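Local coordinates for N-acetylmuramoyl-L-alanine amidase XlyA (Bacillus subtilis, PDB 3RDR), which cleaves the bond between N-acetylmuramoyl residues and L-amino acids in cell-wall glycopeptides, here represented by its zinc-binding catalytic domain of T7 lysozyme fold, at residues N6-F11 and E67-L72; Y22-L27 and A91-E96; W59-D64 and L72-N77. All coordinates share one frame; numbering follows the deposited sequence.

How the contacts relate
All three contacts lie along the mixed sheet of the amidase domain. Contact 1 pairs edge strand 7-9 with strand 68-70; contact 3 starts from the next strand, 61-63, which runs antiparallel to 68-70; contact 2 reaches the following strand, 92-97. Centres of contacts 1 and 3 are about 8 Å apart, as are those of 2 and 3, whereas 1 and 2 stand about 15 Å apart without touching. Along the chain contact 1 alternates with each of the others, and contact 3 is nested inside the loop that contact 2 closes. Contacts 1 and 3 share Leu72. The three contacts add strand 7-9 to the edge of the sheet and fasten two loops to it; His32, a zinc ligand, is on this sheet.

Contact 1: residues N6-F11 and E67-L72; sequences NIIQDF and EIYQHL
Gln70 runs out beside Gln9 and Phe11 on one face of a parallel strand pair, and its atoms meet them in turn. With CG anti to the backbone N (chi1 -166°) and an extended chain, it travels along the Phe11 ring: CB, CG and CD each come near Phe11 CE2, Gln70 CG at 4.0 Å. At the tip, Gln70 NE2 lies 3.7 Å from Phe11 CZ. Gln9 NE2 donates to Gln70 OE1 over 3.2 Å, almost straight at the hydrogen but from above the carbonyl plane, the two amides being turned 68° apart. Gln70 NE2 gives a short bond of 2.6 Å to Leu72 O, which lies in the Gln70 amide plane. Both ends of the amide thus have a partner, which limits its rotation. The Phe11 ring has Gln70 O at its edge and Leu72 C over one face.

On the other face, Ile8 sits on the Tyr69 ring as a CH-pi contact, Ile8 CB 3.9 Å from the centroid and practically on the normal, while CG2 lies over the CE2 side. Asp10 CB stands at the ring's edge, and Asp10 OD1 forms a salt bridge with Lys51.

The backbones pair in parallel register, Ile7 with Ile68 through Gln9 with Gln70. Ile68 N bonds to Asn6 O, Ile8 N to Ile68 O at 2.7 Å, Gln70 N to Ile8 O, and Asp10 N to Gln70 O. Past the strands a water joins Asp10 O to His71 ND1, while His71 NE2 is hydrogen-bonded to Thr62 OG1.

Strand 7-9 forms one edge of the sheet. Ile7 and Ile68 face Trp114 of helix 105-122, Tyr69 and His71 rest on helix 43-50 across the sheet, and strand 61-63 flanks strand 68-70 on its other side.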
# COMPACT_ATOMS: atom_id res chain seq x y z
N ASN A 6 -4.87 -14.08 3.99
CA ASN A 6 -3.51 -14.46 4.37
C ASN A 6 -2.47 -13.38 4.04
O ASN A 6 -2.46 -12.83 2.94
CB ASN A 6 -3.15 -15.76 3.66
CG ASN A 6 -2.09 -16.55 4.39
OD1 ASN A 6 -0.95 -16.10 4.53
ND2 ASN A 6 -2.46 -17.73 4.88
N ILE A 7 -1.60 -13.09 5.01
CA ILE A 7 -0.54 -12.10 4.83
C ILE A 7 0.82 -12.79 4.81
O ILE A 7 1.21 -13.41 5.80
CB ILE A 7 -0.52 -11.04 5.98
CG1 ILE A 7 -1.78 -10.19 5.96
CG2 ILE A 7 0.70 -10.14 5.83
CD1 ILE A 7 -2.99 -10.87 6.56
N ILE A 8 1.54 -12.67 3.70
CA ILE A 8 2.86 -13.28 3.57
C ILE A 8 3.96 -12.22 3.69
O ILE A 8 3.99 -11.26 2.92
CB ILE A 8 3.04 -14.00 2.21
CG1 ILE A 8 2.09 -15.20 2.11
CG2 ILE A 8 4.48 -14.47 2.04
CD1 ILE A 8 0.64 -14.84 1.87
N GLN A 9 4.85 -12.39 4.66
CA GLN A 9 5.95 -11.45 4.86
C GLN A 9 7.16 -11.86 4.04
O GLN A 9 7.63 -13.00 4.12
CB GLN A 9 6.32 -11.37 6.35
CG GLN A 9 5.17 -10.92 7.23
CD GLN A 9 5.59 -10.72 8.68
OE1 GLN A 9 6.28 -11.55 9.26
NE2 GLN A 9 5.15 -9.61 9.27
N ASP A 10 7.66 -10.93 3.24
CA ASP A 10 8.81 -11.16 2.39
C ASP A 10 9.49 -9.81 2.22
O ASP A 10 9.44 -9.19 1.16
CB ASP A 10 8.35 -11.74 1.05
CG ASP A 10 9.50 -12.11 0.14
OD1 ASP A 10 10.57 -12.49 0.66
OD2 ASP A 10 9.33 -12.03 -1.10
N PHE A 11 10.11 -9.36 3.30
CA PHE A 11 10.77 -8.07 3.37
C PHE A 11 11.89 -7.79 2.38
O PHE A 11 12.61 -8.69 1.94
CB PHE A 11 11.30 -7.83 4.79
CG PHE A 11 10.23 -7.70 5.84
CD1 PHE A 11 10.58 -7.53 7.18
CD2 PHE A 11 8.88 -7.77 5.49
CE1 PHE A 11 9.59 -7.43 8.16
CE2 PHE A 11 7.89 -7.67 6.47
CZ PHE A 11 8.25 -7.50 7.80
N GLU A 67 -4.19 -12.92 -2.04
CA GLU A 67 -3.43 -12.73 -0.82
C GLU A 67 -2.81 -11.35 -0.68
O GLU A 67 -3.00 -10.47 -1.52
CB GLU A 67 -2.33 -13.78 -0.75
CG GLU A 67 -1.55 -13.91 -2.04
CD GLU A 67 -0.67 -15.13 -2.06
OE1 GLU A 67 -0.99 -16.10 -1.34
OE2 GLU A 67 0.32 -15.13 -2.82
N ILE A 68 -2.05 -11.18 0.41
CA ILE A 68 -1.39 -9.92 0.72
C ILE A 68 0.07 -10.20 1.07
O ILE A 68 0.37 -11.13 1.81
CB ILE A 68 -2.05 -9.25 1.95
CG1 ILE A 68 -3.52 -8.94 1.66
CG2 ILE A 68 -1.30 -7.97 2.32
CD1 ILE A 68 -4.30 -8.50 2.88
N TYR A 69 0.97 -9.39 0.51
CA TYR A 69 2.40 -9.52 0.77
C TYR A 69 2.86 -8.26 1.49
O TYR A 69 2.44 -7.15 1.14
CB TYR A 69 3.19 -9.68 -0.53
CG TYR A 69 3.43 -11.12 -0.94
CD1 TYR A 69 2.38 -11.91 -1.44
CD2 TYR A 69 4.69 -11.70 -0.81
CE1 TYR A 69 2.60 -13.24 -1.80
CE2 TYR A 69 4.92 -13.03 -1.17
CZ TYR A 69 3.87 -13.80 -1.66
OH TYR A 69 4.09 -15.11 -2.00
N GLN A 70 3.72 -8.42 2.49
CA GLN A 70 4.26 -7.29 3.24
C GLN A 70 5.74 -7.19 2.90
O GLN A 70 6.50 -8.15 3.06
CB GLN A 70 4.09 -7.50 4.75
CG GLN A 70 4.31 -6.24 5.58
CD GLN A 70 4.29 -6.53 7.07
OE1 GLN A 70 3.61 -7.44 7.53
NE2 GLN A 70 5.03 -5.74 7.83
N HIS A 71 6.16 -6.01 2.44
CA HIS A 71 7.53 -5.78 2.01
C HIS A 71 8.38 -5.03 3.03
O HIS A 71 9.60 -5.00 2.93
CB HIS A 71 7.51 -4.99 0.71
CG HIS A 71 6.43 -5.42 -0.24
ND1 HIS A 71 6.49 -6.59 -0.96
CD2 HIS A 71 5.25 -4.84 -0.57
CE1 HIS A 71 5.40 -6.72 -1.69
NE2 HIS A 71 4.63 -5.67 -1.47
N LEU A 72 7.72 -4.43 4.01
CA LEU A 72 8.40 -3.63 5.03
C LEU A 72 7.74 -3.80 6.39
O LEU A 72 6.53 -4.04 6.47
CB LEU A 72 8.32 -2.15 4.64
CG LEU A 72 9.40 -1.32 3.95
CD1 LEU A 72 10.38 -2.17 3.16
CD2 LEU A 72 8.70 -0.30 3.06
O HOH W 1 9.10 -7.63 -1.11

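Contact 2: residues Y22-L27 and A91-E96; sequences YAMTPL and ASIGIE
Met24 is the first residue of 22-27 to reach across, laying its thioether along the start of strand 92-97. CG stands anti to the backbone N (chi1 175°) and chi2 is also extended, which carries the sulfur out to the backbone of Ser92. Met24 SD comes 3.3 Å from Ser92 O and 3.5 Å from Ser92 N. The bend at chi3 (86°) then turns Met24 CE over Ser92 O, 3.5 Å away, and toward Ile93 CG1 at 4.1 Å, so this one side chain passes Ala91, lies along the Ser92 backbone and ends against the Ile93 side chain.

Pro26 comes next and brings its ring against Ile93. Pro26 CB is 3.6 Å from Ile93 CG1, and CB and CG both touch Ile93 CD1, the two side chains meeting at a slant. The ethyl arm of the isoleucine is thus packed by proline carbons and by the methionine methyl together, an apolar patch in the interior.

Leu27 closes the walk with the one hydrogen bond between the segments: Leu27 N donates to Ala91 O over 3.0 Å, approaching from above the carbonyl plane. Ala91, just after helix 87-90, is where the chain turns into the strand, so the bond is made at the strand's entrance.

Next to it, the Ser92 side chain turns away from 22-27, its OG bonded to Gly88 O and Thr30 OG1. The loop leads directly into strand 28-33, the parallel neighbour of strand 92-97, and backbone bonds from Ala91 and Ile93 to Tyr28 continue the pairing. Beyond Ile93 lies Phe61 of strand 61-63, on the other flank of strand 92-97.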
# COMPACT_ATOMS: atom_id res chain seq x y z
N TYR A 22 13.77 4.43 8.15
CA TYR A 22 13.57 5.44 9.18
C TYR A 22 12.48 4.95 10.12
O TYR A 22 11.48 4.37 9.68
CB TYR A 22 13.14 6.78 8.59
CG TYR A 22 14.25 7.51 7.87
CD1 TYR A 22 15.36 7.99 8.57
CD2 TYR A 22 14.19 7.72 6.50
CE1 TYR A 22 16.39 8.66 7.91
CE2 TYR A 22 15.21 8.38 5.83
CZ TYR A 22 16.31 8.85 6.54
OH TYR A 22 17.32 9.49 5.86
N ALA A 23 12.67 5.16 11.42
CA ALA A 23 11.68 4.74 12.41
C ALA A 23 10.36 5.44 12.11
O ALA A 23 10.34 6.63 11.78
CB ALA A 23 12.15 5.11 13.81
N MET A 24 9.27 4.70 12.22
CA MET A 24 7.96 5.27 11.94
C MET A 24 6.88 4.81 12.92
O MET A 24 6.81 3.65 13.29
CB MET A 24 7.51 4.92 10.51
CG MET A 24 6.08 5.36 10.18
SD MET A 24 5.52 4.93 8.50
CE MET A 24 4.90 3.25 8.74
N THR A 25 6.06 5.77 13.32
CA THR A 25 4.91 5.53 14.18
C THR A 25 3.80 6.05 13.26
O THR A 25 3.49 7.24 13.25
CB THR A 25 4.99 6.38 15.48
OG1 THR A 25 6.08 5.91 16.28
CG2 THR A 25 3.69 6.25 16.28
N PRO A 26 3.22 5.15 12.45
CA PRO A 26 2.15 5.50 11.50
C PRO A 26 0.89 6.15 12.05
O PRO A 26 0.22 5.60 12.93
CB PRO A 26 1.88 4.17 10.79
CG PRO A 26 2.14 3.17 11.86
CD PRO A 26 3.42 3.69 12.49
N LEU A 27 0.57 7.32 11.51
CA LEU A 27 -0.62 8.06 11.90
C LEU A 27 -1.62 8.05 10.74
O LEU A 27 -2.78 8.45 10.89
CB LEU A 27 -0.25 9.51 12.23
CG LEU A 27 0.82 9.73 13.30
CD1 LEU A 27 1.14 11.22 13.41
CD2 LEU A 27 0.33 9.18 14.64
N ALA A 91 5.14 9.03 7.87
CA ALA A 91 4.16 8.71 8.91
C ALA A 91 2.92 7.98 8.41
O ALA A 91 1.83 8.17 8.96
CB ALA A 91 3.74 9.99 9.65
N SER A 92 3.05 7.16 7.38
CA SER A 92 1.90 6.42 6.90
C SER A 92 2.28 5.06 6.37
O SER A 92 3.43 4.83 5.96
CB SER A 92 1.14 7.20 5.81
OG SER A 92 1.68 6.98 4.51
N ILE A 93 1.32 4.14 6.40
CA ILE A 93 1.51 2.80 5.90
C ILE A 93 1.01 2.81 4.46
O ILE A 93 -0.14 3.16 4.20
CB ILE A 93 0.68 1.78 6.71
CG1 ILE A 93 1.14 1.80 8.17
CG2 ILE A 93 0.83 0.39 6.12
CD1 ILE A 93 0.28 0.95 9.10
N GLY A 94 1.89 2.46 3.53
CA GLY A 94 1.52 2.45 2.12
C GLY A 94 0.95 1.11 1.68
O GLY A 94 1.54 0.05 1.95
N ILE A 95 -0.19 1.15 1.00
CA ILE A 95 -0.86 -0.05 0.49
C ILE A 95 -1.11 0.04 -1.01
O ILE A 95 -1.66 1.03 -1.51
CB ILE A 95 -2.23 -0.30 1.18
CG1 ILE A 95 -2.05 -0.53 2.68
CG2 ILE A 95 -2.90 -1.54 0.58
CD1 ILE A 95 -1.79 0.72 3.47
N GLU A 96 -0.72 -1.00 -1.74
CA GLU A 96 -0.95 -1.04 -3.18
C GLU A 96 -2.00 -2.09 -3.48
O GLU A 96 -1.98 -3.18 -2.90
CB GLU A 96 0.35 -1.38 -3.93
CG GLU A 96 1.27 -0.20 -4.20
CD GLU A 96 0.84 0.62 -5.42
OE1 GLU A 96 -0.28 0.41 -5.93
OE2 GLU A 96 1.64 1.47 -5.87

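Contact 3: residues W59-D64 and L72-N77; sequences WHFTVD and LPLNEN
Leu74 sends its CD2 methyl against the Phe61 ring, Leu74 CD2 lying 3.7 Å from Phe61 CE2 and 4.0 Å from Phe61 CZ, with the two side chains crossing at about a right angle. This apolar packing extends to the His60 side chain, which the same methyl also approaches.

Leu72 instead makes van der Waals contacts with polar atoms and a ring face. Leu72 CB is 3.7 Å from His60 ND1, and Leu72 CD2 lies over one face of the imidazole, offset toward its rim, while touching Trp59 O at 3.6 Å.

At the edge of the His60 ring, near its plane, lies Pro73 O, 3.7 Å from His60 ND1 and not hydrogen-bonded to it; ND1 is buried here and has no polar partner in the model. The turn from Pro73 to Glu76 is type I and is closed by a bond from Glu76 N to Pro73 O.

Within 59-64, one side-chain bond holds the indole NH: Trp59 NE1 donates to Thr62 OG1 over 2.7 Å, nearly in the ring plane and close to straight (165°). Thr62 OG1 is shared with His71, whose ring meets the indole with the planes at about 80°.

The contact lies where the hairpin of strands 61-63 and 68-70 opens into loops. Phe61 packs on Leu115 and Leu119 of helix 105-122, Trp59 rests on helix 43-50, and Ile93 of strand 92-97 touches both His60 and Phe61.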
# COMPACT_ATOMS: atom_id res chain seq x y z
N TRP A 59 6.67 0.36 -0.52
CA TRP A 59 5.48 0.52 0.31
C TRP A 59 5.38 -0.72 1.19
O TRP A 59 6.14 -1.67 1.01
CB TRP A 59 4.24 0.72 -0.56
CG TRP A 59 4.06 -0.34 -1.58
CD1 TRP A 59 3.34 -1.49 -1.46
CD2 TRP A 59 4.65 -0.37 -2.89
NE1 TRP A 59 3.44 -2.23 -2.61
CE2 TRP A 59 4.24 -1.57 -3.50
CE3 TRP A 59 5.48 0.50 -3.60
CZ2 TRP A 59 4.63 -1.92 -4.80
CZ3 TRP A 59 5.87 0.15 -4.90
CH2 TRP A 59 5.44 -1.05 -5.48
N HIS A 60 4.43 -0.72 2.12
CA HIS A 60 4.30 -1.82 3.06
C HIS A 60 3.52 -3.07 2.64
O HIS A 60 3.97 -4.19 2.90
CB HIS A 60 3.72 -1.27 4.37
CG HIS A 60 4.44 -0.05 4.86
ND1 HIS A 60 5.49 -0.11 5.76
CD2 HIS A 60 4.32 1.25 4.51
CE1 HIS A 60 5.98 1.10 5.94
NE2 HIS A 60 5.30 1.94 5.19
N PHE A 61 2.37 -2.88 2.00
CA PHE A 61 1.53 -4.00 1.60
C PHE A 61 1.04 -3.95 0.15
O PHE A 61 0.64 -2.89 -0.35
CB PHE A 61 0.27 -4.06 2.47
CG PHE A 61 0.51 -4.37 3.93
CD1 PHE A 61 0.78 -5.67 4.34
CD2 PHE A 61 0.39 -3.37 4.89
CE1 PHE A 61 0.92 -5.97 5.69
CE2 PHE A 61 0.52 -3.67 6.25
CZ PHE A 61 0.78 -4.97 6.65
N THR A 62 1.06 -5.10 -0.52
CA THR A 62 0.52 -5.20 -1.87
C THR A 62 -0.62 -6.20 -1.72
O THR A 62 -0.44 -7.29 -1.16
CB THR A 62 1.54 -5.72 -2.89
OG1 THR A 62 2.64 -4.80 -2.97
CG2 THR A 62 0.88 -5.83 -4.27
N VAL A 63 -1.79 -5.82 -2.21
CA VAL A 63 -2.99 -6.64 -2.10
C VAL A 63 -3.57 -7.07 -3.45
O VAL A 63 -3.78 -6.22 -4.31
CB VAL A 63 -4.11 -5.87 -1.34
CG1 VAL A 63 -5.33 -6.77 -1.11
CG2 VAL A 63 -3.59 -5.32 -0.02
N ASP A 64 -3.80 -8.36 -3.64
CA ASP A 64 -4.45 -8.82 -4.87
C ASP A 64 -5.72 -9.57 -4.44
O ASP A 64 -6.07 -9.54 -3.26
CB ASP A 64 -3.54 -9.69 -5.76
CG ASP A 64 -3.10 -10.98 -5.10
OD1 ASP A 64 -3.91 -11.61 -4.40
OD2 ASP A 64 -1.93 -11.38 -5.32
N LEU A 72 7.72 -4.43 4.01
CA LEU A 72 8.40 -3.63 5.03
C LEU A 72 7.74 -3.80 6.39
O LEU A 72 6.53 -4.04 6.47
CB LEU A 72 8.32 -2.15 4.64
CG LEU A 72 9.40 -1.32 3.95
CD1 LEU A 72 10.38 -2.17 3.16
CD2 LEU A 72 8.70 -0.30 3.06
N PRO A 73 8.52 -3.69 7.47
CA PRO A 73 7.94 -3.83 8.81
C PRO A 73 7.18 -2.53 9.06
O PRO A 73 7.57 -1.48 8.54
CB PRO A 73 9.17 -3.99 9.71
CG PRO A 73 10.22 -3.20 8.98
CD PRO A 73 10.00 -3.62 7.54
N LEU A 74 6.12 -2.58 9.86
CA LEU A 74 5.33 -1.38 10.11
C LEU A 74 5.98 -0.30 10.98
O LEU A 74 5.39 0.76 11.20
CB LEU A 74 3.96 -1.77 10.69
CG LEU A 74 3.18 -2.75 9.80
CD1 LEU A 74 1.75 -2.85 10.30
CD2 LEU A 74 3.20 -2.29 8.35
N ASN A 75 7.19 -0.55 11.47
CA ASN A 75 7.89 0.45 12.27
C ASN A 75 8.94 1.19 11.43
O ASN A 75 9.77 1.92 11.97
CB ASN A 75 8.55 -0.17 13.51
CG ASN A 75 9.39 -1.40 13.19
OD1 ASN A 75 10.25 -1.37 12.31
ND2 ASN A 75 9.15 -2.48 13.92
N GLU A 76 8.87 1.00 10.11
CA GLU A 76 9.78 1.65 9.17
C GLU A 76 8.98 2.33 8.06
O GLU A 76 7.87 1.92 7.75
CB GLU A 76 10.72 0.62 8.53
CG GLU A 76 11.92 0.23 9.40
CD GLU A 76 12.83 -0.76 8.70
OE1 GLU A 76 12.94 -0.70 7.45
OE2 GLU A 76 13.46 -1.59 9.38
N ASN A 77 9.55 3.38 7.46
CA ASN A 77 8.87 4.10 6.39
C ASN A 77 9.21 3.52 5.02
O ASN A 77 10.11 2.69 4.88
CB ASN A 77 9.28 5.58 6.39
CG ASN A 77 10.65 5.80 5.75
OD1 ASN A 77 11.66 5.29 6.23
ND2 ASN A 77 10.67 6.55 4.65